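Local coordinates for YycN protein (Bacillus subtilis, PDB 1ON0) that probably transfers an acyl group, as a homodimeric member of the GNAT acetyltransferase family whose substrate is not established, at residues V129-H132 / A136-L139; S64-L67 / D71-G74; G32-L35 / L41-K44. All blocks are in the same frame, centred on the assembly; numbering follows the deposited sequence.

Overall arrangement
All three contacts lie in one GNAT-family fold, a mixed five-stranded sheet flanked by helices. Along the chain interaction 3 comes first, between the loop after helix 10-31 and helix 36-50. Interaction 2 follows in the hairpin of strands 60-66 and 72-79. Interaction 1 comes last, where the loop after strand 124-127 meets helix 134-142. No two of them touch. Interactions 1 and 3 come closest, about 5 Å between nearest atoms, and helix 10-31 borders both. Interactions 2 and 3 lie on opposite sides of the chain's centre, with their own centres about 28 Å apart. Interactions 1 and 3 thus anchor loops beside helix 10-31, while interaction 2, within the sheet, alone reaches the second subunit.

Interaction 1. Residues V129-H132 / A136-L139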
loop_
_atom_site.group_PDB
_atom_site.type_symbol
_atom_site.label_atom_id
_atom_site.label_comp_id
_atom_site.label_asym_id
_atom_site.label_seq_id
_atom_site.Cartn_x
_atom_site.Cartn_y
_atom_site.Cartn_z
ATOM N N VAL B 129 -16.850 16.423 -4.729
ATOM C CA VAL B 129 -16.077 15.517 -5.553
ATOM C C VAL B 129 -16.753 15.442 -6.920
ATOM O O VAL B 129 -17.963 15.278 -7.003
ATOM C CB VAL B 129 -15.991 14.105 -4.895
ATOM C CG1 VAL B 129 -17.366 13.473 -4.821
ATOM C CG2 VAL B 129 -15.033 13.228 -5.660
ATOM N N PHE B 130 -15.964 15.601 -7.981
ATOM C CA PHE B 130 -16.491 15.529 -9.333
ATOM C C PHE B 130 -16.952 14.116 -9.610
ATOM O O PHE B 130 -16.250 13.145 -9.307
ATOM C CB PHE B 130 -15.431 15.909 -10.375
ATOM C CG PHE B 130 -15.004 17.343 -10.317
ATOM C CD1 PHE B 130 -13.874 17.711 -9.601
ATOM C CD2 PHE B 130 -15.771 18.335 -10.933
ATOM C CE1 PHE B 130 -13.493 19.049 -9.512
ATOM C CE2 PHE B 130 -15.406 19.672 -10.855
ATOM C CZ PHE B 130 -14.264 20.031 -10.129
ATOM N N ALA B 131 -18.136 14.004 -10.193
ATOM C CA ALA B 131 -18.707 12.705 -10.519
ATOM C C ALA B 131 -17.695 11.800 -11.206
ATOM O O ALA B 131 -17.626 10.612 -10.898
ATOM C CB ALA B 131 -19.922 12.896 -11.414
ATOM N N HIS B 132 -16.897 12.353 -12.121
ATOM C CA HIS B 132 -15.935 11.528 -12.846
ATOM C C HIS B 132 -14.788 10.995 -11.986
ATOM O O HIS B 132 -14.150 10.013 -12.361
ATOM C CB HIS B 132 -15.367 12.277 -14.058
ATOM C CG HIS B 132 -14.593 13.505 -13.702
ATOM N ND1 HIS B 132 -15.131 14.773 -13.763
ATOM C CD2 HIS B 132 -13.325 13.660 -13.244
ATOM C CE1 HIS B 132 -14.233 15.654 -13.358
ATOM N NE2 HIS B 132 -13.128 15.002 -13.036
ATOM N N ALA B 136 -11.818 8.668 -6.159
ATOM C CA ALA B 136 -11.953 9.522 -4.984
ATOM C C ALA B 136 -13.273 9.237 -4.276
ATOM O O ALA B 136 -13.311 9.081 -3.052
ATOM C CB ALA B 136 -11.870 10.998 -5.378
ATOM N N ARG B 137 -14.356 9.165 -5.040
ATOM C CA ARG B 137 -15.654 8.895 -4.441
ATOM C C ARG B 137 -15.625 7.608 -3.648
ATOM O O ARG B 137 -16.111 7.566 -2.536
ATOM C CB ARG B 137 -16.739 8.835 -5.514
ATOM C CG ARG B 137 -16.981 10.157 -6.192
ATOM C CD ARG B 137 -17.862 9.997 -7.417
ATOM N NE ARG B 137 -19.232 9.666 -7.057
ATOM C CZ ARG B 137 -20.173 9.361 -7.944
ATOM N NH1 ARG B 137 -19.888 9.345 -9.244
ATOM N NH2 ARG B 137 -21.400 9.075 -7.528
ATOM N N LYS B 138 -15.038 6.557 -4.203
ATOM C CA LYS B 138 -14.990 5.299 -3.472
ATOM C C LYS B 138 -14.177 5.420 -2.203
ATOM O O LYS B 138 -14.548 4.879 -1.171
ATOM C CB LYS B 138 -14.442 4.165 -4.341
ATOM C CG LYS B 138 -15.538 3.361 -5.003
ATOM C CD LYS B 138 -15.056 1.973 -5.391
ATOM C CE LYS B 138 -16.222 1.064 -5.798
ATOM N NZ LYS B 138 -16.938 1.520 -7.033
ATOM N N LEU B 139 -13.073 6.143 -2.283
ATOM C CA LEU B 139 -12.220 6.339 -1.126
ATOM C C LEU B 139 -13.021 7.069 -0.044
ATOM O O LEU B 139 -13.046 6.643 1.117
ATOM C CB LEU B 139 -10.970 7.129 -1.529
ATOM C CG LEU B 139 -9.898 7.530 -0.509
ATOM C CD1 LEU B 139 -10.431 8.653 0.338
ATOM C CD2 LEU B 139 -9.495 6.338 0.360
#
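R137 meets the loop in two ways, with its aliphatic stem and with its charged end. The stem packs against V129: CG of R137 lies 3.6 Å from CG1 of V129, with CG2 almost as near. The two side chains cross at about a right angle. CG2 of V129 also touches CB of A136 at 3.9 Å, so the valine spans two successive residues of the helix. At the other end NH1 of R137 donates a hydrogen bond of 3.1 Å to O of A131. The donor lies in the carbonyl plane on a lone pair, and the oxygen sits at the edge of the guanidinium. A bend at the third torsion of R137 (chi3 70°) turns the chain toward this oxygen.

In the GNAT fold this is the connection that follows strand 124-127 and leads into helix 134-142. The contact lies at the surface of the chain. Farther out, NH2 of R137 forms a salt bridge with E147, so NH1 and NH2 each have a partner. The loop is also tied to helix 10-31: F130 packs on E27, K28 and A31, while NE2 of H132 hydrogen-bonds to E27.

Interaction 2. Residues S64-L67 / D71-G74; sequences SLKL and DIVG
L65 and G74 are joined by two backbone hydrogen bonds that hold the two strands of this hairpin together. N of L65 donates to O of G74 at 2.9 Å, coming from well above the carbonyl plane. The return bond, from N of G74 to O of L65, is longer at 3.3 Å but nearly straight, with an N-H...O angle of 167°. Nearer the turn, N of L67 donates to O of D71 at 2.8 Å, nearly along the C=O axis. Two residues, V73 and G74, stand opposite the single L65, a classic beta bulge in the antiparallel pairing.

A weaker polar contact adds to these bonds. CA of I72 approaches O of L65 at 3.4 Å as a CA-H...O contact.

The apolar contacts centre on V73. Its CG2 lies 3.5 Å from CB of L65, and its CG1 lies 3.6 Å from CB of L67. With CG1 beside the backbone N (chi1 -53°), the two methyls spread to serve both leucines. K66 and I72 instead lie side by side and point the same way. The extended lysine brings CE to 4.1 Å from CG1 of I72.

The carboxylate of D71 is held from outside the hairpin, by the hydroxyl of Y100 and by a salt bridge to R53 of the second subunit. S64 and K66 bond through their backbones to strand 4-7. L65 packs on F94 and L96 of strand 88-96 and on A109 of helix 105-119, and L67 packs on Y105 of the same helix.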
loop_
_atom_site.group_PDB
_atom_site.type_symbol
_atom_site.label_atom_id
_atom_site.label_comp_id
_atom_site.label_asym_id
_atom_site.label_seq_id
_atom_site.Cartn_x
_atom_site.Cartn_y
_atom_site.Cartn_z
ATOM N N SER B 64 0.269 20.784 4.478
ATOM C CA SER B 64 1.043 19.961 3.558
ATOM C C SER B 64 1.077 18.628 4.280
ATOM O O SER B 64 1.433 18.584 5.460
ATOM C CB SER B 64 2.466 20.475 3.430
ATOM O OG SER B 64 3.107 20.390 4.680
ATOM N N LEU B 65 0.687 17.549 3.606
ATOM C CA LEU B 65 0.710 16.225 4.237
ATOM C C LEU B 65 2.095 15.621 4.054
ATOM O O LEU B 65 2.561 15.469 2.929
ATOM C CB LEU B 65 -0.333 15.305 3.593
ATOM C CG LEU B 65 -1.721 15.937 3.494
ATOM C CD1 LEU B 65 -2.624 15.109 2.593
ATOM C CD2 LEU B 65 -2.296 16.084 4.897
ATOM N N LYS B 66 2.741 15.276 5.163
ATOM C CA LYS B 66 4.075 14.688 5.136
ATOM C C LYS B 66 4.088 13.272 5.709
ATOM O O LYS B 66 3.370 12.976 6.662
ATOM C CB LYS B 66 5.063 15.554 5.929
ATOM C CG LYS B 66 5.391 16.907 5.299
ATOM C CD LYS B 66 6.635 17.486 5.955
ATOM C CE LYS B 66 7.031 18.824 5.376
ATOM N NZ LYS B 66 8.335 19.265 5.964
ATOM N N LEU B 67 4.907 12.399 5.126
ATOM C CA LEU B 67 5.020 11.014 5.590
ATOM C C LEU B 67 6.164 11.045 6.588
ATOM O O LEU B 67 6.245 10.248 7.526
ATOM C CB LEU B 67 5.347 10.095 4.402
ATOM C CG LEU B 67 5.253 8.561 4.422
ATOM C CD1 LEU B 67 6.646 7.975 4.470
ATOM C CD2 LEU B 67 4.390 8.068 5.571
ATOM N N ASP B 71 9.381 13.312 2.674
ATOM C CA ASP B 71 8.341 12.995 1.726
ATOM C C ASP B 71 7.024 13.711 1.951
ATOM O O ASP B 71 6.277 13.380 2.868
ATOM C CB ASP B 71 8.132 11.484 1.697
ATOM C CG ASP B 71 9.378 10.746 1.244
ATOM O OD1 ASP B 71 10.065 10.133 2.081
ATOM O OD2 ASP B 71 9.691 10.798 0.042
ATOM N N ILE B 72 6.751 14.696 1.099
ATOM C CA ILE B 72 5.509 15.447 1.172
ATOM C C ILE B 72 4.535 14.756 0.226
ATOM O O ILE B 72 4.533 15.006 -0.978
ATOM C CB ILE B 72 5.706 16.908 0.743
ATOM C CG1 ILE B 72 6.860 17.529 1.527
ATOM C CG2 ILE B 72 4.414 17.702 1.016
ATOM C CD1 ILE B 72 7.433 18.803 0.887
ATOM N N VAL B 73 3.711 13.882 0.796
ATOM C CA VAL B 73 2.741 13.081 0.056
ATOM C C VAL B 73 1.580 13.824 -0.610
ATOM O O VAL B 73 1.064 13.375 -1.650
ATOM C CB VAL B 73 2.162 11.989 0.967
ATOM C CG1 VAL B 73 3.299 11.187 1.592
ATOM C CG2 VAL B 73 1.298 12.607 2.055
ATOM N N GLY B 74 1.169 14.943 -0.013
ATOM C CA GLY B 74 0.073 15.719 -0.565
ATOM C C GLY B 74 -0.273 17.050 0.100
ATOM O O GLY B 74 0.568 17.708 0.709
#

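Interaction 3. Residues G32-L35 / L41-K44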
loop_
_atom_site.group_PDB
_atom_site.type_symbol
_atom_site.label_atom_id
_atom_site.label_comp_id
_atom_site.label_asym_id
_atom_site.label_seq_id
_atom_site.Cartn_x
_atom_site.Cartn_y
_atom_site.Cartn_z
ATOM N N GLY B 32 -17.491 18.984 -17.800
ATOM C CA GLY B 32 -18.258 19.620 -18.848
ATOM C C GLY B 32 -18.798 20.951 -18.372
ATOM O O GLY B 32 -19.478 21.648 -19.110
ATOM N N THR B 33 -18.482 21.305 -17.132
ATOM C CA THR B 33 -18.957 22.548 -16.534
ATOM C C THR B 33 -18.406 23.795 -17.217
ATOM O O THR B 33 -19.172 24.693 -17.585
ATOM C CB THR B 33 -18.617 22.597 -15.024
ATOM O OG1 THR B 33 -19.119 21.411 -14.395
ATOM C CG2 THR B 33 -19.258 23.818 -14.365
ATOM N N TRP B 34 -17.089 23.861 -17.386
ATOM C CA TRP B 34 -16.486 25.024 -18.029
ATOM C C TRP B 34 -15.831 24.662 -19.335
ATOM O O TRP B 34 -15.255 23.584 -19.465
ATOM C CB TRP B 34 -15.424 25.679 -17.147
ATOM C CG TRP B 34 -15.909 26.197 -15.832
ATOM C CD1 TRP B 34 -17.188 26.554 -15.501
ATOM C CD2 TRP B 34 -15.103 26.491 -14.690
ATOM N NE1 TRP B 34 -17.224 27.060 -14.224
ATOM C CE2 TRP B 34 -15.956 27.040 -13.705
ATOM C CE3 TRP B 34 -13.736 26.359 -14.408
ATOM C CZ2 TRP B 34 -15.486 27.449 -12.455
ATOM C CZ3 TRP B 34 -13.270 26.764 -13.163
ATOM C CH2 TRP B 34 -14.146 27.309 -12.204
ATOM N N LEU B 35 -15.921 25.570 -20.299
ATOM C CA LEU B 35 -15.309 25.372 -21.609
ATOM C C LEU B 35 -13.808 25.569 -21.453
ATOM O O LEU B 35 -13.369 26.416 -20.678
ATOM C CB LEU B 35 -15.833 26.412 -22.606
ATOM C CG LEU B 35 -17.355 26.519 -22.751
ATOM C CD1 LEU B 35 -17.706 27.798 -23.495
ATOM C CD2 LEU B 35 -17.874 25.296 -23.495
ATOM N N LEU B 41 -9.036 30.818 -16.667
ATOM C CA LEU B 41 -9.411 32.092 -16.064
ATOM C C LEU B 41 -10.418 31.917 -14.928
ATOM O O LEU B 41 -10.230 32.447 -13.829
ATOM C CB LEU B 41 -10.002 33.026 -17.122
ATOM C CG LEU B 41 -10.238 34.478 -16.705
ATOM C CD1 LEU B 41 -8.926 35.124 -16.290
ATOM C CD2 LEU B 41 -10.863 35.238 -17.863
ATOM N N LEU B 42 -11.492 31.180 -15.197
ATOM C CA LEU B 42 -12.521 30.951 -14.188
ATOM C C LEU B 42 -11.903 30.360 -12.918
ATOM O O LEU B 42 -12.316 30.694 -11.806
ATOM C CB LEU B 42 -13.597 30.008 -14.743
ATOM C CG LEU B 42 -14.378 30.534 -15.958
ATOM C CD1 LEU B 42 -15.301 29.469 -16.509
ATOM C CD2 LEU B 42 -15.162 31.767 -15.543
ATOM N N SER B 43 -10.890 29.511 -13.092
ATOM C CA SER B 43 -10.228 28.858 -11.972
ATOM C C SER B 43 -9.474 29.774 -11.025
ATOM O O SER B 43 -9.591 29.641 -9.812
ATOM C CB SER B 43 -9.279 27.773 -12.479
ATOM O OG SER B 43 -8.751 27.039 -11.390
ATOM N N LYS B 44 -8.684 30.694 -11.557
ATOM C CA LYS B 44 -7.939 31.595 -10.682
ATOM C C LYS B 44 -8.886 32.450 -9.834
ATOM O O LYS B 44 -8.624 32.687 -8.655
ATOM C CB LYS B 44 -7.007 32.501 -11.496
ATOM C CG LYS B 44 -5.820 31.775 -12.086
ATOM C CD LYS B 44 -4.853 32.730 -12.761
ATOM C CE LYS B 44 -3.667 31.966 -13.352
ATOM N NZ LYS B 44 -2.597 32.872 -13.883
#
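L42 presses a methyl group onto one face of the W34 indole. CD1 of L42 stands 3.4 Å from the centroid of the five-membered ring, only 12° off the ring normal. This is a CH-pi contact over the face. The nearest ring atom is CG of W34, also 3.4 Å from CD1 of L42. CB of L42 lies over the six-membered part of the indole, 3.6 Å from CZ3 of W34. One leucine thus covers both rings of the bicycle. CG of L42 stands opposite its own carbonyl carbon and beside the backbone N (chi1 -63°), and the chain then runs on with CD1 extended (chi2 174°). That shape carries the methyl from the ring carbons under CB to the five-membered ring.

The loop 32-35 joins helix 10-31 to helix 36-50. G32 closes the first helix in a Schellman motif: its positive phi lets the chain end fold back with two hydrogen bonds to the final turn of helix 10-31. W34 follows it and turns its indole toward the second helix. The backbone of W34 also bonds back to K28, and its indole makes a cation-pi contact with that lysine, so helix 10-31 helps to position the ring.

N of S43 makes a further, oblique approach to CZ3 of W34 at 3.6 Å, and CB of S43 is 4.2 Å from the same carbon. No hydrogen bond crosses between the segments. S43 is buried, and its OG bonds to O of T21, while its side chain packs on Y24 and A25 of helix 10-31. The loose side faces solvent. There T33 and L35 flank the tryptophan, and L41 and K44 flank the leucine and serine. All four are exposed and stay clear of the opposite segment.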